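Local structure of cystathionine gamma-synthase (Xanthomonas oryzae pv. oryzae KACC 10331, 6LGO) at residues A[334-339]-A[349-354]; A[344-349]-A[370-375]. The protein probably catalyses the pyridoxal-phosphate-dependent formation of cystathionine in trans-sulfuration, and may also be able to cleave it. The protein carries 1 engineered substitution. One frame throughout, in Å; residues are numbered along the deposited sequence.

Contact 1. Residues A[334-339]-A[349-354]. With EBO ((2~{S})-2-azanyl-4-[(3~{S})-3-[(~{E})-[2-methyl-3-oxidanyl-5-(phosphonomethyl)pyridin-4-yl]methylideneamino]-4-oxidanyl-4-oxidanylidene-butyl]sulfanyl-butanoic acid), chain E.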
loop_
_atom_site.group_PDB
_atom_site.type_symbol
_atom_site.label_atom_id
_atom_site.label_comp_id
_atom_site.label_asym_id
_atom_site.label_seq_id
_atom_site.Cartn_x
_atom_site.Cartn_y
_atom_site.Cartn_z
ATOM N N LEU A 334 3.317 25.954 -6.151
ATOM C CA LEU A 334 2.074 26.665 -5.843
ATOM C C LEU A 334 1.034 25.600 -5.603
ATOM O O LEU A 334 0.628 24.905 -6.588
ATOM C CB LEU A 334 1.727 27.558 -7.025
ATOM C CG LEU A 334 0.429 28.332 -6.780
ATOM C CD1 LEU A 334 0.509 29.230 -5.538
ATOM C CD2 LEU A 334 0.046 29.112 -8.051
ATOM N N ALA A 335 0.719 25.409 -4.332
ATOM C CA ALA A 335 -0.203 24.369 -3.850
ATOM C C ALA A 335 -0.688 24.668 -2.450
ATOM O O ALA A 335 -0.020 25.365 -1.671
ATOM C CB ALA A 335 0.456 23.000 -3.937
ATOM N N GLU A 336 -1.785 24.040 -2.106
ATOM C CA GLU A 336 -2.223 23.965 -0.700
ATOM C C GLU A 336 -1.353 23.024 0.131
ATOM O O GLU A 336 -0.562 22.241 -0.427
ATOM C CB GLU A 336 -3.707 23.628 -0.697
ATOM C CG GLU A 336 -4.490 24.940 -0.563
ATOM C CD GLU A 336 -5.668 25.016 -1.459
ATOM O OE1 GLU A 336 -6.330 26.092 -1.461
ATOM O OE2 GLU A 336 -5.913 23.982 -2.133
ATOM N N SER A 337 -1.555 23.113 1.436
ATOM C CA SER A 337 -0.955 22.275 2.477
ATOM C C SER A 337 0.417 22.842 2.897
ATOM O O SER A 337 0.835 23.911 2.346
ATOM C CB SER A 337 -0.879 20.845 1.997
ATOM O OG SER A 337 -0.678 20.016 3.099
ATOM N N LEU A 338 1.132 22.105 3.756
ATOM C CA LEU A 338 2.321 22.643 4.418
ATOM C C LEU A 338 2.942 21.483 5.181
ATOM O O LEU A 338 2.341 20.412 5.193
ATOM C CB LEU A 338 1.946 23.814 5.360
ATOM C CG LEU A 338 0.967 23.437 6.501
ATOM C CD1 LEU A 338 1.631 23.478 7.851
ATOM C CD2 LEU A 338 -0.251 24.332 6.522
ATOM N N GLY A 339 4.157 21.674 5.658
ATOM C CA GLY A 339 4.844 20.709 6.518
ATOM C C GLY A 339 5.429 19.541 5.772
ATOM O O GLY A 339 5.895 18.583 6.453
ATOM N N ALA A 349 -5.783 34.192 0.283
ATOM C CA ALA A 349 -7.077 34.839 -0.104
ATOM C C ALA A 349 -7.903 33.954 -1.089
ATOM O O ALA A 349 -9.154 33.816 -0.939
ATOM C CB ALA A 349 -6.786 36.236 -0.644
ATOM N N SER A 350 -7.223 33.365 -2.074
ATOM C CA SER A 350 -7.777 32.534 -3.182
ATOM C C SER A 350 -7.569 31.021 -2.915
ATOM O O SER A 350 -8.079 30.211 -3.679
ATOM C CB SER A 350 -7.131 32.951 -4.498
ATOM O OG SER A 350 -5.764 32.563 -4.562
ATOM N N MET A 351 -6.830 30.614 -1.869
ATOM C CA MET A 351 -6.470 29.186 -1.671
ATOM C C MET A 351 -6.908 28.738 -0.252
ATOM O O MET A 351 -8.133 28.379 -0.032
ATOM C CB MET A 351 -4.947 29.011 -1.934
ATOM C CG MET A 351 -4.552 29.160 -3.403
ATOM S SD MET A 351 -2.789 29.204 -3.835
ATOM C CE MET A 351 -2.378 27.483 -3.554
ATOM N N THR A 352 -5.991 28.790 0.710
ATOM C CA THR A 352 -6.203 28.220 2.056
ATOM C C THR A 352 -7.342 28.938 2.807
ATOM O O THR A 352 -7.881 28.366 3.764
ATOM C CB THR A 352 -4.894 28.329 2.851
ATOM O OG1 THR A 352 -4.507 29.703 2.814
ATOM C CG2 THR A 352 -3.824 27.474 2.249
ATOM N N HIS A 353 -7.666 30.185 2.478
ATOM C CA HIS A 353 -8.609 30.953 3.304
ATOM C C HIS A 353 -9.716 31.449 2.366
ATOM O O HIS A 353 -10.508 32.297 2.814
ATOM C CB HIS A 353 -7.873 32.025 4.130
ATOM C CG HIS A 353 -6.930 31.441 5.122
ATOM N ND1 HIS A 353 -7.191 31.460 6.488
ATOM C CD2 HIS A 353 -5.735 30.840 4.963
ATOM C CE1 HIS A 353 -6.169 30.917 7.118
ATOM N NE2 HIS A 353 -5.263 30.524 6.209
ATOM N N ALA A 354 -9.795 30.875 1.163
ATOM C CA ALA A 354 -10.906 31.103 0.195
ATOM C C ALA A 354 -12.280 30.746 0.829
ATOM O O ALA A 354 -13.266 31.452 0.475
ATOM C CB ALA A 354 -10.677 30.410 -1.153
HETATM O O6 EBO E . -3.570 25.801 5.350
HETATM C C15 EBO E . -3.493 24.732 4.647
HETATM O O5 EBO E . -2.802 24.599 3.630
HETATM C C8 EBO E . -4.247 23.492 4.926
HETATM C C9 EBO E . -5.239 22.985 3.794
HETATM C C10 EBO E . -5.802 24.082 2.821
HETATM S S EBO E . -6.815 23.167 1.795
HETATM C C11 EBO E . -7.938 24.440 1.484
HETATM C C12 EBO E . -8.710 24.095 0.261
HETATM C C13 EBO E . -9.774 23.034 0.309
HETATM C C14 EBO E . -10.836 23.230 1.339
HETATM O O4 EBO E . -10.612 22.909 2.500
HETATM O O3 EBO E . -11.963 23.630 1.089
HETATM N N2 EBO E . -10.242 23.124 -1.069
HETATM N N1 EBO E . -4.660 23.546 6.363
HETATM C C7 EBO E . -5.186 22.610 7.005
HETATM C C3 EBO E . -5.405 22.638 8.448
HETATM C C2 EBO E . -4.709 23.602 9.232
HETATM O O7 EBO E . -3.871 24.555 8.690
HETATM C C4 EBO E . -6.280 21.613 9.093
HETATM C C6 EBO E . -6.986 20.356 8.531
HETATM P P EBO E . -6.678 18.910 7.349
HETATM O O2 EBO E . -5.917 17.631 7.400
HETATM O O1 EBO E . -8.114 18.247 7.242
HETATM O O EBO E . -6.523 19.349 5.850
HETATM C C5 EBO E . -6.386 21.940 10.527
HETATM N N EBO E . -5.748 22.848 11.315
HETATM C C1 EBO E . -4.943 23.681 10.673
HETATM C C EBO E . -4.112 24.715 11.320
#

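Contact 2. Residues A[344-349]-A[370-375]. With EBO ((2~{S})-2-azanyl-4-[(3~{S})-3-[(~{E})-[2-methyl-3-oxidanyl-5-(phosphonomethyl)pyridin-4-yl]methylideneamino]-4-oxidanyl-4-oxidanylidene-butyl]sulfanyl-butanoic acid), chain E.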
loop_
_atom_site.group_PDB
_atom_site.type_symbol
_atom_site.label_atom_id
_atom_site.label_comp_id
_atom_site.label_asym_id
_atom_site.label_seq_id
_atom_site.Cartn_x
_atom_site.Cartn_y
_atom_site.Cartn_z
ATOM N N LEU A 344 6.593 24.695 -0.486
ATOM C CA LEU A 344 5.311 25.124 -1.102
ATOM C C LEU A 344 5.103 26.615 -0.947
ATOM O O LEU A 344 5.590 27.231 0.077
ATOM C CB LEU A 344 4.117 24.412 -0.470
ATOM C CG LEU A 344 4.222 22.887 -0.394
ATOM C CD1 LEU A 344 3.184 22.356 0.557
ATOM C CD2 LEU A 344 4.134 22.170 -1.766
ATOM N N ILE A 345 4.305 27.155 -1.861
ATOM C CA ILE A 345 3.805 28.549 -1.704
ATOM C C ILE A 345 2.280 28.555 -1.877
ATOM O O ILE A 345 1.723 27.762 -2.692
ATOM C CB ILE A 345 4.586 29.514 -2.618
ATOM C CG1 ILE A 345 4.139 30.949 -2.359
ATOM C CG2 ILE A 345 4.461 29.148 -4.107
ATOM C CD1 ILE A 345 5.078 31.971 -2.998
ATOM N N ALA A 346 1.597 29.346 -1.080
ATOM C CA ALA A 346 0.147 29.565 -1.239
ATOM C C ALA A 346 -0.198 31.053 -1.160
ATOM O O ALA A 346 0.609 31.871 -0.623
ATOM C CB ALA A 346 -0.568 28.744 -0.227
ATOM N N HIS A 347 -1.341 31.391 -1.731
ATOM C CA HIS A 347 -1.986 32.735 -1.692
ATOM C C HIS A 347 -3.274 32.585 -0.887
ATOM O O HIS A 347 -4.241 32.000 -1.393
ATOM C CB HIS A 347 -2.187 33.265 -3.112
ATOM C CG HIS A 347 -2.957 34.543 -3.161
ATOM N ND1 HIS A 347 -4.276 34.577 -3.623
ATOM C CD2 HIS A 347 -2.599 35.818 -2.864
ATOM C CE1 HIS A 347 -4.705 35.840 -3.612
ATOM N NE2 HIS A 347 -3.697 36.617 -3.130
ATOM N N PRO A 348 -3.236 32.845 0.444
ATOM C CA PRO A 348 -4.350 32.463 1.320
ATOM C C PRO A 348 -5.721 32.993 0.884
ATOM O O PRO A 348 -6.717 32.215 1.035
ATOM C CB PRO A 348 -3.917 32.950 2.721
ATOM C CG PRO A 348 -2.382 32.862 2.657
ATOM C CD PRO A 348 -2.022 33.244 1.222
ATOM N N ALA A 349 -5.783 34.192 0.283
ATOM C CA ALA A 349 -7.077 34.839 -0.104
ATOM C C ALA A 349 -7.903 33.954 -1.089
ATOM O O ALA A 349 -9.154 33.816 -0.939
ATOM C CB ALA A 349 -6.786 36.236 -0.644
ATOM N N LEU A 370 -1.147 38.732 0.424
ATOM C CA LEU A 370 -0.337 37.866 1.341
ATOM C C LEU A 370 0.038 36.565 0.613
ATOM O O LEU A 370 -0.847 35.942 0.010
ATOM C CB LEU A 370 -1.099 37.594 2.636
ATOM C CG LEU A 370 -0.271 36.887 3.709
ATOM C CD1 LEU A 370 0.786 37.802 4.320
ATOM C CD2 LEU A 370 -1.152 36.274 4.790
ATOM N N LEU A 371 1.338 36.245 0.642
ATOM C CA LEU A 371 1.901 34.914 0.286
ATOM C C LEU A 371 2.401 34.199 1.544
ATOM O O LEU A 371 2.968 34.867 2.433
ATOM C CB LEU A 371 2.981 35.112 -0.783
ATOM C CG LEU A 371 2.412 35.668 -2.097
ATOM C CD1 LEU A 371 3.558 36.099 -2.989
ATOM C CD2 LEU A 371 1.447 34.660 -2.787
ATOM N N ARG A 372 2.157 32.888 1.597
ATOM C CA ARG A 372 2.619 31.972 2.658
ATOM C C ARG A 372 3.598 30.953 2.103
ATOM O O ARG A 372 3.308 30.347 1.071
ATOM C CB ARG A 372 1.433 31.264 3.294
ATOM C CG ARG A 372 1.762 30.495 4.548
ATOM C CD ARG A 372 0.554 29.675 4.948
ATOM N NE ARG A 372 0.401 28.498 4.091
ATOM C CZ ARG A 372 -0.582 27.593 4.161
ATOM N NH1 ARG A 372 -1.554 27.749 5.052
ATOM N NH2 ARG A 372 -0.568 26.559 3.301
ATOM N N LEU A 373 4.737 30.795 2.785
ATOM C CA LEU A 373 5.744 29.793 2.407
ATOM C C LEU A 373 5.691 28.663 3.404
ATOM O O LEU A 373 5.618 28.965 4.624
ATOM C CB LEU A 373 7.116 30.423 2.492
ATOM C CG LEU A 373 7.406 31.554 1.533
ATOM C CD1 LEU A 373 8.859 32.044 1.734
ATOM C CD2 LEU A 373 7.169 31.063 0.104
ATOM N N SER A 374 5.664 27.418 2.911
ATOM C CA SER A 374 6.010 26.217 3.694
ATOM C C SER A 374 7.408 25.835 3.238
ATOM O O SER A 374 7.568 25.345 2.136
ATOM C CB SER A 374 5.070 25.055 3.499
ATOM O OG SER A 374 5.403 23.960 4.378
ATOM N N ILE A 375 8.394 26.097 4.062
ATOM C CA ILE A 375 9.809 25.869 3.663
ATOM C C ILE A 375 10.127 24.423 3.958
ATOM O O ILE A 375 9.902 23.982 5.113
ATOM C CB ILE A 375 10.712 26.854 4.428
ATOM C CG1 ILE A 375 10.414 28.230 3.833
ATOM C CG2 ILE A 375 12.167 26.469 4.313
ATOM C CD1 ILE A 375 10.612 29.267 4.753
HETATM O O6 EBO E . -3.570 25.801 5.350
HETATM C C15 EBO E . -3.493 24.732 4.647
HETATM O O5 EBO E . -2.802 24.599 3.630
HETATM C C8 EBO E . -4.247 23.492 4.926
HETATM C C9 EBO E . -5.239 22.985 3.794
HETATM C C10 EBO E . -5.802 24.082 2.821
HETATM S S EBO E . -6.815 23.167 1.795
HETATM C C11 EBO E . -7.938 24.440 1.484
HETATM C C12 EBO E . -8.710 24.095 0.261
HETATM C C13 EBO E . -9.774 23.034 0.309
HETATM C C14 EBO E . -10.836 23.230 1.339
HETATM O O4 EBO E . -10.612 22.909 2.500
HETATM O O3 EBO E . -11.963 23.630 1.089
HETATM N N2 EBO E . -10.242 23.124 -1.069
HETATM N N1 EBO E . -4.660 23.546 6.363
HETATM C C7 EBO E . -5.186 22.610 7.005
HETATM C C3 EBO E . -5.405 22.638 8.448
HETATM C C2 EBO E . -4.709 23.602 9.232
HETATM O O7 EBO E . -3.871 24.555 8.690
HETATM C C4 EBO E . -6.280 21.613 9.093
HETATM C C6 EBO E . -6.986 20.356 8.531
HETATM P P EBO E . -6.678 18.910 7.349
HETATM O O2 EBO E . -5.917 17.631 7.400
HETATM O O1 EBO E . -8.114 18.247 7.242
HETATM O O EBO E . -6.523 19.349 5.850
HETATM C C5 EBO E . -6.386 21.940 10.527
HETATM N N EBO E . -5.748 22.848 11.315
HETATM C C1 EBO E . -4.943 23.681 10.673
HETATM C C EBO E . -4.112 24.715 11.320
HETATM O O HOH W 1 -3.540 36.288 0.315
#

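Contact 1. Residues A[334-339]-A[349-354]
Met-351 and Glu-336 account for most of the 234 Å² buried between 334-339 and 349-354. The Met-351 side chain runs out extended and then turns at chi3 (72°), a bend that lays CE against the backbone at 3.5 Å from C of Ala-335. Its SD rests beside the branched end of Leu-334, 3.7 Å from CD1, and Phe-46 of the second subunit packs on both side chains. Glu-336 has chi1 (-96°) and chi2 (137°) well away from staggered values, and its carboxylate is modelled between the Met-351 backbone and EBO, the homolanthionine aldimine of the cofactor. Two acceptors, OE1 of Glu-336 and O of Met-351, stand 3.2 Å apart without a hydrogen bond, and OE2 lies near Asp-56 OD2 of the second subunit, a like charge; the exact placing of this carboxylate is doubtful. The rest of the chain borders the thioether arm: Glu-336 CG is 3.7 Å from EBO C10, and Glu-336 CD is 3.6 Å from EBO C12. Thr-352 adds CG2 to the packing, 3.8 Å from Glu-336 CG and near EBO O5. The amide N of Ser-337 gives EBO O5 a markedly bent hydrogen bond of 2.9 Å. The two loops thus line the ligand site by packing around the bound aldimine, without direct polar pairing between them.

Contact 2. Residues A[344-349]-A[370-375]
Arg-372 leaves its strand with CG opposite the backbone N (chi1 -170°), stays extended at chi2 and bends at chi3 (76°), so that its guanidinium passes Ala-346, NH2 of Arg-372 lying 4.1 Å from CB of Ala-346, and presents an edge to the EBO carboxylate. Two nearly straight hydrogen bonds result: Arg-372 NH1 to EBO O6 at 2.8 Å and NH2 to EBO O5 at 3.0 Å, a bidentate grip that fixes the carboxylate's rotation. A C-terminal-domain arginine holding the aldimine's alpha-carboxylate is the familiar arrangement of fold-type I PLP enzymes, to which this family belongs. Beneath this runs an antiparallel ladder, its strands 344-346 and 371-374 directed 160° apart. Leu-344 with Ser-374 and Ala-346 with Arg-372 are hydrogen-bonded pairs, each with two N-H...O bonds. Between them the non-hydrogen-bonded pair Ile-345 and Leu-373 turns to the other face, where the side chains lie alongside one another, CD1 of Ile-345 3.8 Å from CD2 of Leu-373. In the five-stranded mixed sheet the pair lies between strands 310-315 and 333-334; helix 318-326 packs Phe-325 on Ile-345, and helix 259-277 covers Leu-373.

How the contacts relate
Both contacts are buried, with centres about 6 Å apart, and they share Ala-349, their segments alternating along the chain. Contact 2 is sheet architecture: paired main chains, an apolar face under helices and a face from which Arg-372 reaches the ligand. Contact 1 joins the loops that follow strands 333-334 and 344-346, relies on side-chain packing and meets the second subunit more broadly than contact 2 does. The two are stitched by probable hydrogen bonds, His-353 N to Pro-348 O at 2.7 Å and Gly-339 N to Ser-374 OG at 2.9 Å. They converge on the ligand carboxylate, while Ser-337 OG is hydrogen-bonded to NZ of Lys-209, the lysine predicted to carry the cofactor.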